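Heat shock protein, putative (Plasmodium falciparum, PDB 1Y6Z) probably serves as an ATP-dependent chaperone of the Hsp90 family that binds unfolded proteins, the present chain being its middle domain. Local coordinates at residues E170-F178 with C242-K252; L190-Q201 with A226-S234. All coordinates share one frame; numbering follows the deposited sequence.

Contact 1: residues E170-F178 with C242-K252; sequences EEIASLVEF and CLSSLTVNKYK
A mostly apolar, buried packing contact joins the end of helix 169-173 and the chain leading into the short strand 177-178 to the C-terminal part of helix 237-249 and the turn behind it, in the Hsp90 middle domain. Phe178 shows how one aromatic ring can serve two neighbours. Leu243 lays CD1 over one face, 4.1 Å from the ring centroid and displaced toward the rim, while Cys242 SG lies in the ring plane at the edge, 3.9 Å from Phe178 CZ, a sulfur-aromatic contact. With SG anti to the backbone N (chi1 174°), Cys242 directs its sulfur to this edge and to the more distant Val176 CG2. Farther along, Ala173 CB touches two side chains, 3.9 Å from Leu246 CD2 and 3.5 Å from Tyr251 CE1. The tyrosine continues past it until its OH stands 3.3 Å from Ser174 CA. Asp191 is the polar partner of both this hydroxyl and Lys252 NZ. The extended chain of Lys252 crosses that of Glu170 at about a right angle, its CG 3.6 Å from Glu170 OE2, and the same CG rests over the centre of a Tyr251 ring face. One water bridges Glu170 and Lys252, donating to Glu170 OE1 and accepting from Lys252 N. Glu170 OE2 and Lys252 NZ remain 4.9 Å apart, so their attraction is probably a modest long-range term. The chemistry implies a junction held chiefly by shape and dispersion, with water and charge confined to one margin.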
loop_
_atom_site.group_PDB
_atom_site.type_symbol
_atom_site.label_atom_id
_atom_site.label_comp_id
_atom_site.label_asym_id
_atom_site.label_seq_id
_atom_site.Cartn_x
_atom_site.Cartn_y
_atom_site.Cartn_z
ATOM N N GLU B 170 3.604 -5.786 -8.287
ATOM C CA GLU B 170 4.724 -5.484 -7.357
ATOM C C GLU B 170 4.382 -5.738 -5.906
ATOM O O GLU B 170 5.191 -6.297 -5.133
ATOM C CB GLU B 170 5.184 -4.015 -7.512
ATOM C CG GLU B 170 6.358 -3.625 -6.570
ATOM C CD GLU B 170 6.798 -2.151 -6.704
ATOM O OE1 GLU B 170 6.971 -1.708 -7.863
ATOM O OE2 GLU B 170 6.993 -1.486 -5.647
ATOM N N GLU B 171 3.167 -5.337 -5.511
ATOM C CA GLU B 171 2.736 -5.571 -4.142
ATOM C C GLU B 171 2.660 -7.072 -3.820
ATOM O O GLU B 171 3.068 -7.523 -2.723
ATOM C CB GLU B 171 1.372 -4.928 -3.907
ATOM C CG GLU B 171 1.437 -3.458 -3.632
ATOM C CD GLU B 171 0.228 -3.060 -2.808
ATOM O OE1 GLU B 171 -0.839 -2.952 -3.447
ATOM O OE2 GLU B 171 0.341 -2.944 -1.540
ATOM N N ILE B 172 2.177 -7.835 -4.780
ATOM C CA ILE B 172 2.059 -9.289 -4.544
ATOM C C ILE B 172 3.467 -9.888 -4.474
ATOM O O ILE B 172 3.714 -10.773 -3.664
ATOM C CB ILE B 172 1.226 -9.981 -5.611
ATOM C CG1 ILE B 172 -0.150 -9.283 -5.792
ATOM C CG2 ILE B 172 1.079 -11.515 -5.272
ATOM C CD1 ILE B 172 -1.014 -9.921 -6.925
ATOM N N ALA B 173 4.332 -9.449 -5.388
ATOM C CA ALA B 173 5.737 -9.888 -5.495
ATOM C C ALA B 173 6.489 -9.682 -4.176
ATOM O O ALA B 173 7.327 -10.515 -3.784
ATOM C CB ALA B 173 6.432 -9.122 -6.663
ATOM N N SER B 174 6.163 -8.599 -3.477
ATOM C CA SER B 174 6.772 -8.284 -2.191
ATOM C C SER B 174 6.449 -9.299 -1.081
ATOM O O SER B 174 7.121 -9.309 -0.023
ATOM C CB SER B 174 6.399 -6.840 -1.773
ATOM O OG SER B 174 5.099 -6.732 -1.286
ATOM N N LEU B 175 5.459 -10.172 -1.320
ATOM C CA LEU B 175 4.960 -11.146 -0.306
ATOM C C LEU B 175 5.518 -12.552 -0.478
ATOM O O LEU B 175 5.531 -13.295 0.478
ATOM C CB LEU B 175 3.401 -11.257 -0.310
ATOM C CG LEU B 175 2.634 -9.910 -0.077
ATOM C CD1 LEU B 175 1.096 -9.950 -0.322
ATOM C CD2 LEU B 175 2.997 -9.448 1.354
ATOM N N VAL B 176 5.887 -12.908 -1.715
ATOM C CA VAL B 176 6.262 -14.293 -2.078
ATOM C C VAL B 176 7.679 -14.563 -1.468
ATOM O O VAL B 176 8.429 -13.611 -1.252
ATOM C CB VAL B 176 6.222 -14.539 -3.620
ATOM C CG1 VAL B 176 4.852 -14.279 -4.270
ATOM C CG2 VAL B 176 7.255 -13.692 -4.339
ATOM N N GLU B 177 7.981 -15.840 -1.138
ATOM C CA GLU B 177 9.244 -16.230 -0.512
ATOM C C GLU B 177 9.824 -17.478 -1.182
ATOM O O GLU B 177 9.063 -18.346 -1.668
ATOM C CB GLU B 177 9.051 -16.399 1.009
ATOM C CG GLU B 177 8.700 -15.093 1.739
ATOM C CD GLU B 177 8.633 -15.244 3.249
ATOM O OE1 GLU B 177 9.009 -16.323 3.770
ATOM O OE2 GLU B 177 8.202 -14.261 3.889
ATOM N N PHE B 178 11.165 -17.540 -1.239
ATOM C CA PHE B 178 11.892 -18.646 -1.894
ATOM C C PHE B 178 13.100 -18.983 -1.072
ATOM O O PHE B 178 13.670 -18.126 -0.385
ATOM C CB PHE B 178 12.404 -18.290 -3.311
ATOM C CG PHE B 178 11.344 -17.782 -4.216
ATOM C CD1 PHE B 178 11.060 -16.421 -4.287
ATOM C CD2 PHE B 178 10.583 -18.660 -4.979
ATOM C CE1 PHE B 178 10.064 -15.935 -5.104
ATOM C CE2 PHE B 178 9.569 -18.178 -5.833
ATOM C CZ PHE B 178 9.305 -16.802 -5.887
ATOM N N CYS B 242 6.693 -17.625 -11.815
ATOM C CA CYS B 242 6.644 -16.440 -10.963
ATOM C C CYS B 242 7.910 -15.629 -11.213
ATOM O O CYS B 242 7.875 -14.440 -11.565
ATOM C CB CYS B 242 6.563 -16.821 -9.486
ATOM S SG CYS B 242 6.661 -15.367 -8.331
ATOM N N LEU B 243 9.024 -16.314 -11.016
ATOM C CA LEU B 243 10.353 -15.684 -11.197
ATOM C C LEU B 243 10.575 -15.128 -12.602
ATOM O O LEU B 243 11.025 -14.012 -12.720
ATOM C CB LEU B 243 11.476 -16.607 -10.735
ATOM C CG LEU B 243 11.448 -16.654 -9.213
ATOM C CD1 LEU B 243 12.178 -17.856 -8.624
ATOM C CD2 LEU B 243 12.034 -15.341 -8.708
ATOM N N SER B 244 10.167 -15.850 -13.639
ATOM C CA SER B 244 10.257 -15.340 -15.028
ATOM C C SER B 244 9.385 -14.124 -15.353
ATOM O O SER B 244 9.682 -13.350 -16.268
ATOM C CB SER B 244 9.920 -16.457 -16.010
ATOM O OG SER B 244 9.010 -15.928 -16.978
ATOM N N SER B 245 8.270 -13.947 -14.638
ATOM C CA SER B 245 7.470 -12.732 -14.837
ATOM C C SER B 245 8.134 -11.485 -14.259
ATOM O O SER B 245 7.882 -10.373 -14.707
ATOM C CB SER B 245 6.086 -12.890 -14.193
ATOM O OG SER B 245 5.417 -13.964 -14.803
ATOM N N LEU B 246 8.955 -11.670 -13.233
ATOM C CA LEU B 246 9.709 -10.559 -12.677
ATOM C C LEU B 246 10.845 -10.246 -13.638
ATOM O O LEU B 246 11.279 -9.099 -13.740
ATOM C CB LEU B 246 10.226 -10.920 -11.295
ATOM C CG LEU B 246 9.095 -11.131 -10.269
ATOM C CD1 LEU B 246 9.663 -11.690 -8.999
ATOM C CD2 LEU B 246 8.340 -9.855 -10.022
ATOM N N THR B 247 11.248 -11.283 -14.369
ATOM C CA THR B 247 12.310 -11.255 -15.393
ATOM C C THR B 247 11.953 -10.327 -16.553
ATOM O O THR B 247 12.848 -9.906 -17.274
ATOM C CB THR B 247 12.593 -12.699 -15.906
ATOM O OG1 THR B 247 13.613 -13.320 -15.126
ATOM C CG2 THR B 247 12.974 -12.745 -17.354
ATOM N N VAL B 248 10.658 -10.017 -16.725
ATOM C CA VAL B 248 10.204 -9.120 -17.801
ATOM C C VAL B 248 9.823 -7.683 -17.393
ATOM O O VAL B 248 10.207 -6.754 -18.080
ATOM C CB VAL B 248 9.222 -9.799 -18.859
ATOM C CG1 VAL B 248 8.764 -11.224 -18.446
ATOM C CG2 VAL B 248 8.046 -8.875 -19.258
ATOM N N ASN B 249 9.104 -7.447 -16.297
ATOM C CA ASN B 249 9.004 -6.017 -15.878
ATOM C C ASN B 249 9.712 -5.671 -14.592
ATOM O O ASN B 249 9.432 -4.628 -13.976
ATOM C CB ASN B 249 7.584 -5.430 -15.904
ATOM C CG ASN B 249 7.372 -4.419 -17.060
ATOM O OD1 ASN B 249 7.788 -4.657 -18.211
ATOM N ND2 ASN B 249 6.689 -3.302 -16.756
ATOM N N LYS B 250 10.649 -6.547 -14.218
ATOM C CA LYS B 250 11.596 -6.296 -13.119
ATOM C C LYS B 250 10.906 -6.435 -11.761
ATOM O O LYS B 250 9.702 -6.726 -11.672
ATOM C CB LYS B 250 12.230 -4.894 -13.253
ATOM C CG LYS B 250 13.089 -4.642 -14.543
ATOM C CD LYS B 250 13.670 -3.236 -14.475
ATOM C CE LYS B 250 14.940 -3.078 -15.287
ATOM N NZ LYS B 250 15.879 -2.112 -14.632
ATOM N N TYR B 251 11.676 -6.218 -10.708
ATOM C CA TYR B 251 11.128 -6.129 -9.364
ATOM C C TYR B 251 11.740 -4.934 -8.701
ATOM O O TYR B 251 12.926 -4.949 -8.342
ATOM C CB TYR B 251 11.375 -7.384 -8.523
ATOM C CG TYR B 251 10.859 -7.214 -7.095
ATOM C CD1 TYR B 251 9.466 -7.202 -6.811
ATOM C CD2 TYR B 251 11.734 -7.015 -6.029
ATOM C CE1 TYR B 251 9.004 -7.018 -5.512
ATOM C CE2 TYR B 251 11.266 -6.833 -4.716
ATOM C CZ TYR B 251 9.881 -6.824 -4.494
ATOM O OH TYR B 251 9.407 -6.673 -3.250
ATOM N N LYS B 252 10.919 -3.906 -8.523
ATOM C CA LYS B 252 11.318 -2.666 -7.877
ATOM C C LYS B 252 12.588 -2.150 -8.557
ATOM O O LYS B 252 13.504 -1.689 -7.904
ATOM C CB LYS B 252 11.489 -2.805 -6.341
ATOM C CG LYS B 252 10.188 -3.117 -5.548
ATOM C CD LYS B 252 10.356 -3.005 -4.018
ATOM C CE LYS B 252 9.049 -3.413 -3.318
ATOM N NZ LYS B 252 9.207 -3.787 -1.869
HETATM O O HOH W 1 8.085 -3.950 -9.770
#

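Contact 2: residues L190-Q201 with A226-S234; sequences LDSYIENMKEDQ and ALNYDVLFS
Tyr193 OH is a polar atom gripped by several groups: it donates to Asp230 O at 2.5 Å and receives N-H groups from Tyr205 N and, weakly, from Gln201 NE2. The hydroxyl approaches Asp230 O from above the carbonyl plane, 42° out of it, while this oxygen lies near the plane of the tyrosine ring, at its edge. Tyr193 has CG anti to its own nitrogen (chi1 -178°), which sends the ring from the helix to the strand and sets CD1 3.6 Å from Leu232 CD2. Beside it, Leu190 CD2 meets Leu232 CD1.

The other end is built round Tyr229. Gln201 stacks its amide on this ring, the planes 13° apart, and its CG sits over the ring centre; Leu227 CB fills the opposite face. Gln201 is held at both ends of its amide: OE1 accepts from Lys198 N and from a water bound also to Asp230 N, while NE2 reaches Cys203 O. Such bonds fix the amide's rotation. Lys198 passes its CB beside Tyr229 CE1, then bends so that NZ donates to Asn228 O at 2.8 Å, in the carbonyl plane. Helix 190-195 thus packs on Asp230 and the start of strand 231-234, and the turn Lys198-Gln201 on the loop 227-230 leading into it. The strand is bonded to strand 204-208 and to Tyr179 and Ile181, while helix 237-249 packs against Leu190.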
loop_
_atom_site.group_PDB
_atom_site.type_symbol
_atom_site.label_atom_id
_atom_site.label_comp_id
_atom_site.label_asym_id
_atom_site.label_seq_id
_atom_site.Cartn_x
_atom_site.Cartn_y
_atom_site.Cartn_z
ATOM N N LEU B 190 11.818 -11.144 -1.266
ATOM C CA LEU B 190 12.639 -10.421 -2.221
ATOM C C LEU B 190 13.336 -9.183 -1.593
ATOM O O LEU B 190 14.524 -8.901 -1.870
ATOM C CB LEU B 190 11.864 -10.077 -3.490
ATOM C CG LEU B 190 11.250 -11.267 -4.307
ATOM C CD1 LEU B 190 10.453 -10.760 -5.571
ATOM C CD2 LEU B 190 12.328 -12.286 -4.720
ATOM N N ASP B 191 12.625 -8.453 -0.757
ATOM C CA ASP B 191 13.200 -7.214 -0.206
ATOM C C ASP B 191 14.405 -7.531 0.695
ATOM O O ASP B 191 15.369 -6.758 0.736
ATOM C CB ASP B 191 12.148 -6.431 0.573
ATOM C CG ASP B 191 11.027 -5.888 -0.318
ATOM O OD1 ASP B 191 9.941 -5.693 0.233
ATOM O OD2 ASP B 191 11.195 -5.607 -1.542
ATOM N N SER B 192 14.362 -8.661 1.381
ATOM C CA SER B 192 15.453 -9.083 2.214
ATOM C C SER B 192 16.645 -9.498 1.353
ATOM O O SER B 192 17.781 -9.187 1.706
ATOM C CB SER B 192 15.076 -10.213 3.157
ATOM O OG SER B 192 14.066 -9.819 4.070
ATOM N N TYR B 193 16.367 -10.167 0.233
ATOM C CA TYR B 193 17.405 -10.435 -0.756
ATOM C C TYR B 193 18.049 -9.132 -1.204
ATOM O O TYR B 193 19.275 -9.045 -1.239
ATOM C CB TYR B 193 16.885 -11.227 -1.961
ATOM C CG TYR B 193 17.926 -11.591 -3.026
ATOM C CD1 TYR B 193 18.329 -12.912 -3.219
ATOM C CD2 TYR B 193 18.473 -10.614 -3.857
ATOM C CE1 TYR B 193 19.234 -13.247 -4.221
ATOM C CE2 TYR B 193 19.418 -10.939 -4.817
ATOM C CZ TYR B 193 19.796 -12.243 -4.995
ATOM O OH TYR B 193 20.731 -12.513 -5.993
ATOM N N ILE B 194 17.230 -8.167 -1.617
ATOM C CA ILE B 194 17.719 -6.870 -2.072
ATOM C C ILE B 194 18.637 -6.217 -1.018
ATOM O O ILE B 194 19.713 -5.731 -1.359
ATOM C CB ILE B 194 16.568 -5.904 -2.444
ATOM C CG1 ILE B 194 15.914 -6.356 -3.763
ATOM C CG2 ILE B 194 17.101 -4.442 -2.550
ATOM C CD1 ILE B 194 14.603 -5.673 -4.119
ATOM N N GLU B 195 18.191 -6.247 0.247
ATOM C CA GLU B 195 18.916 -5.780 1.445
ATOM C C GLU B 195 20.317 -6.376 1.557
ATOM O O GLU B 195 21.275 -5.701 1.952
ATOM C CB GLU B 195 18.062 -6.110 2.695
ATOM C CG GLU B 195 18.782 -6.676 3.936
ATOM C CD GLU B 195 17.852 -7.354 4.999
ATOM O OE1 GLU B 195 18.297 -8.331 5.637
ATOM O OE2 GLU B 195 16.696 -6.917 5.238
ATOM N N ASN B 196 20.419 -7.645 1.189
ATOM C CA ASN B 196 21.636 -8.421 1.345
ATOM C C ASN B 196 22.551 -8.406 0.129
ATOM O O ASN B 196 23.542 -9.102 0.121
ATOM C CB ASN B 196 21.292 -9.857 1.751
ATOM C CG ASN B 196 20.970 -9.980 3.215
ATOM O OD1 ASN B 196 21.753 -9.529 4.065
ATOM N ND2 ASN B 196 19.807 -10.575 3.533
ATOM N N MET B 197 22.233 -7.611 -0.879
ATOM C CA MET B 197 23.001 -7.598 -2.142
ATOM C C MET B 197 24.411 -7.032 -1.917
ATOM O O MET B 197 24.601 -6.095 -1.167
ATOM C CB MET B 197 22.302 -6.793 -3.251
ATOM C CG MET B 197 20.984 -7.412 -3.844
ATOM S SD MET B 197 20.174 -6.463 -5.124
ATOM C CE MET B 197 21.181 -6.754 -6.546
ATOM N N LYS B 198 25.389 -7.632 -2.562
ATOM C CA LYS B 198 26.746 -7.101 -2.497
ATOM C C LYS B 198 26.875 -5.738 -3.200
ATOM O O LYS B 198 25.955 -5.266 -3.897
ATOM C CB LYS B 198 27.736 -8.125 -3.059
ATOM C CG LYS B 198 27.761 -9.448 -2.337
ATOM C CD LYS B 198 28.173 -9.293 -0.868
ATOM C CE LYS B 198 28.815 -10.570 -0.316
ATOM N NZ LYS B 198 27.822 -11.631 0.046
ATOM N N GLU B 199 28.040 -5.116 -3.015
ATOM C CA GLU B 199 28.253 -3.718 -3.347
ATOM C C GLU B 199 27.953 -3.359 -4.790
ATOM O O GLU B 199 27.206 -2.386 -5.052
ATOM C CB GLU B 199 29.684 -3.302 -2.976
ATOM C CG GLU B 199 29.925 -3.463 -1.480
ATOM C CD GLU B 199 30.431 -2.187 -0.822
ATOM O OE1 GLU B 199 31.548 -1.739 -1.185
ATOM O OE2 GLU B 199 29.719 -1.656 0.082
ATOM N N ASP B 200 28.549 -4.135 -5.697
ATOM C CA ASP B 200 28.421 -3.965 -7.141
ATOM C C ASP B 200 27.476 -5.001 -7.760
ATOM O O ASP B 200 27.445 -5.157 -8.991
ATOM C CB ASP B 200 29.808 -4.087 -7.803
ATOM C CG ASP B 200 30.881 -3.247 -7.099
ATOM O OD1 ASP B 200 30.556 -2.157 -6.571
ATOM O OD2 ASP B 200 32.051 -3.701 -7.065
ATOM N N GLN B 201 26.721 -5.717 -6.918
ATOM C CA GLN B 201 25.681 -6.656 -7.402
ATOM C C GLN B 201 24.516 -5.830 -7.846
ATOM O O GLN B 201 24.024 -5.016 -7.078
ATOM C CB GLN B 201 25.190 -7.614 -6.314
ATOM C CG GLN B 201 24.141 -8.632 -6.866
ATOM C CD GLN B 201 23.627 -9.606 -5.813
ATOM O OE1 GLN B 201 24.116 -9.639 -4.702
ATOM N NE2 GLN B 201 22.609 -10.388 -6.168
ATOM N N ALA B 226 31.391 -17.593 -6.606
ATOM C CA ALA B 226 32.723 -17.000 -6.606
ATOM C C ALA B 226 32.536 -15.506 -6.418
ATOM O O ALA B 226 33.421 -14.830 -5.936
ATOM C CB ALA B 226 33.412 -17.306 -7.927
ATOM N N LEU B 227 31.354 -14.983 -6.779
ATOM C CA LEU B 227 31.052 -13.581 -6.412
ATOM C C LEU B 227 30.405 -13.407 -5.024
ATOM O O LEU B 227 30.200 -12.273 -4.580
ATOM C CB LEU B 227 30.224 -12.896 -7.505
ATOM C CG LEU B 227 31.073 -12.410 -8.700
ATOM C CD1 LEU B 227 30.256 -12.173 -9.994
ATOM C CD2 LEU B 227 31.854 -11.193 -8.340
ATOM N N ASN B 228 30.155 -14.528 -4.328
ATOM C CA ASN B 228 29.430 -14.540 -3.053
ATOM C C ASN B 228 28.046 -13.886 -3.175
ATOM O O ASN B 228 27.582 -13.190 -2.259
ATOM C CB ASN B 228 30.247 -13.834 -1.974
ATOM C CG ASN B 228 31.516 -14.610 -1.608
ATOM O OD1 ASN B 228 31.439 -15.684 -1.008
ATOM N ND2 ASN B 228 32.677 -14.089 -2.021
ATOM N N TYR B 229 27.433 -14.032 -4.335
ATOM C CA TYR B 229 26.071 -13.499 -4.532
ATOM C C TYR B 229 25.073 -14.553 -4.034
ATOM O O TYR B 229 25.328 -15.768 -4.167
ATOM C CB TYR B 229 25.822 -13.148 -5.997
ATOM C CG TYR B 229 26.558 -11.926 -6.522
ATOM C CD1 TYR B 229 27.333 -11.116 -5.676
ATOM C CD2 TYR B 229 26.486 -11.593 -7.881
ATOM C CE1 TYR B 229 28.012 -9.996 -6.165
ATOM C CE2 TYR B 229 27.156 -10.450 -8.395
ATOM C CZ TYR B 229 27.914 -9.671 -7.528
ATOM O OH TYR B 229 28.576 -8.557 -8.008
ATOM N N ASP B 230 23.950 -14.123 -3.439
ATOM C CA ASP B 230 22.881 -15.089 -3.186
ATOM C C ASP B 230 22.124 -15.367 -4.473
ATOM O O ASP B 230 22.085 -14.531 -5.382
ATOM C CB ASP B 230 21.936 -14.639 -2.045
ATOM C CG ASP B 230 21.104 -15.810 -1.463
ATOM O OD1 ASP B 230 21.416 -16.978 -1.747
ATOM O OD2 ASP B 230 20.148 -15.550 -0.687
ATOM N N VAL B 231 21.514 -16.552 -4.530
ATOM C CA VAL B 231 20.689 -16.976 -5.634
ATOM C C VAL B 231 19.464 -17.680 -5.059
ATOM O O VAL B 231 19.569 -18.596 -4.248
ATOM C CB VAL B 231 21.418 -17.986 -6.550
ATOM C CG1 VAL B 231 20.503 -18.507 -7.658
ATOM C CG2 VAL B 231 22.606 -17.324 -7.194
ATOM N N LEU B 232 18.293 -17.265 -5.526
ATOM C CA LEU B 232 17.044 -17.921 -5.108
ATOM C C LEU B 232 16.836 -19.217 -5.861
ATOM O O LEU B 232 17.268 -19.343 -7.006
ATOM C CB LEU B 232 15.848 -17.034 -5.444
ATOM C CG LEU B 232 16.003 -15.590 -4.997
ATOM C CD1 LEU B 232 14.947 -14.745 -5.785
ATOM C CD2 LEU B 232 15.873 -15.587 -3.482
ATOM N N PHE B 233 16.112 -20.143 -5.244
ATOM C CA PHE B 233 15.775 -21.401 -5.909
ATOM C C PHE B 233 14.333 -21.446 -6.445
ATOM O O PHE B 233 13.377 -21.182 -5.707
ATOM C CB PHE B 233 15.982 -22.562 -4.933
ATOM C CG PHE B 233 17.394 -22.678 -4.374
ATOM C CD1 PHE B 233 17.598 -23.195 -3.100
ATOM C CD2 PHE B 233 18.508 -22.276 -5.120
ATOM C CE1 PHE B 233 18.903 -23.316 -2.573
ATOM C CE2 PHE B 233 19.821 -22.380 -4.597
ATOM C CZ PHE B 233 20.013 -22.888 -3.345
ATOM N N SER B 234 14.203 -21.765 -7.732
ATOM C CA SER B 234 12.938 -22.155 -8.350
ATOM C C SER B 234 12.808 -23.701 -8.303
ATOM O O SER B 234 13.670 -24.450 -8.778
ATOM C CB SER B 234 12.834 -21.582 -9.765
ATOM O OG SER B 234 11.760 -22.149 -10.500
HETATM O O HOH W 2 23.480 -11.624 -2.911
#

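Together the contacts illustrate how one short helix can take part in two contacts. Helix 190-195 belongs to contact 2, yet it also supports contact 1: Asp191 OD2 takes a salt bridge from Lys252 NZ and a probable hydrogen bond with Tyr251 OH, each at 2.7 Å, and Tyr251 CE2 packs 3.5 Å from Leu190 CB and 3.6 Å from Ile194 CD1. The centres of contacts 1 and 2 are about 15 Å apart, on the same side of the chain's centre. In sequence, both segments of contact 2 fall between those of contact 1, and strand 231-234 leads directly into helix 237-249. Leu190 touches both contacts, Asp191 and Ile194 serve contact 1, and Tyr193 serves contact 2.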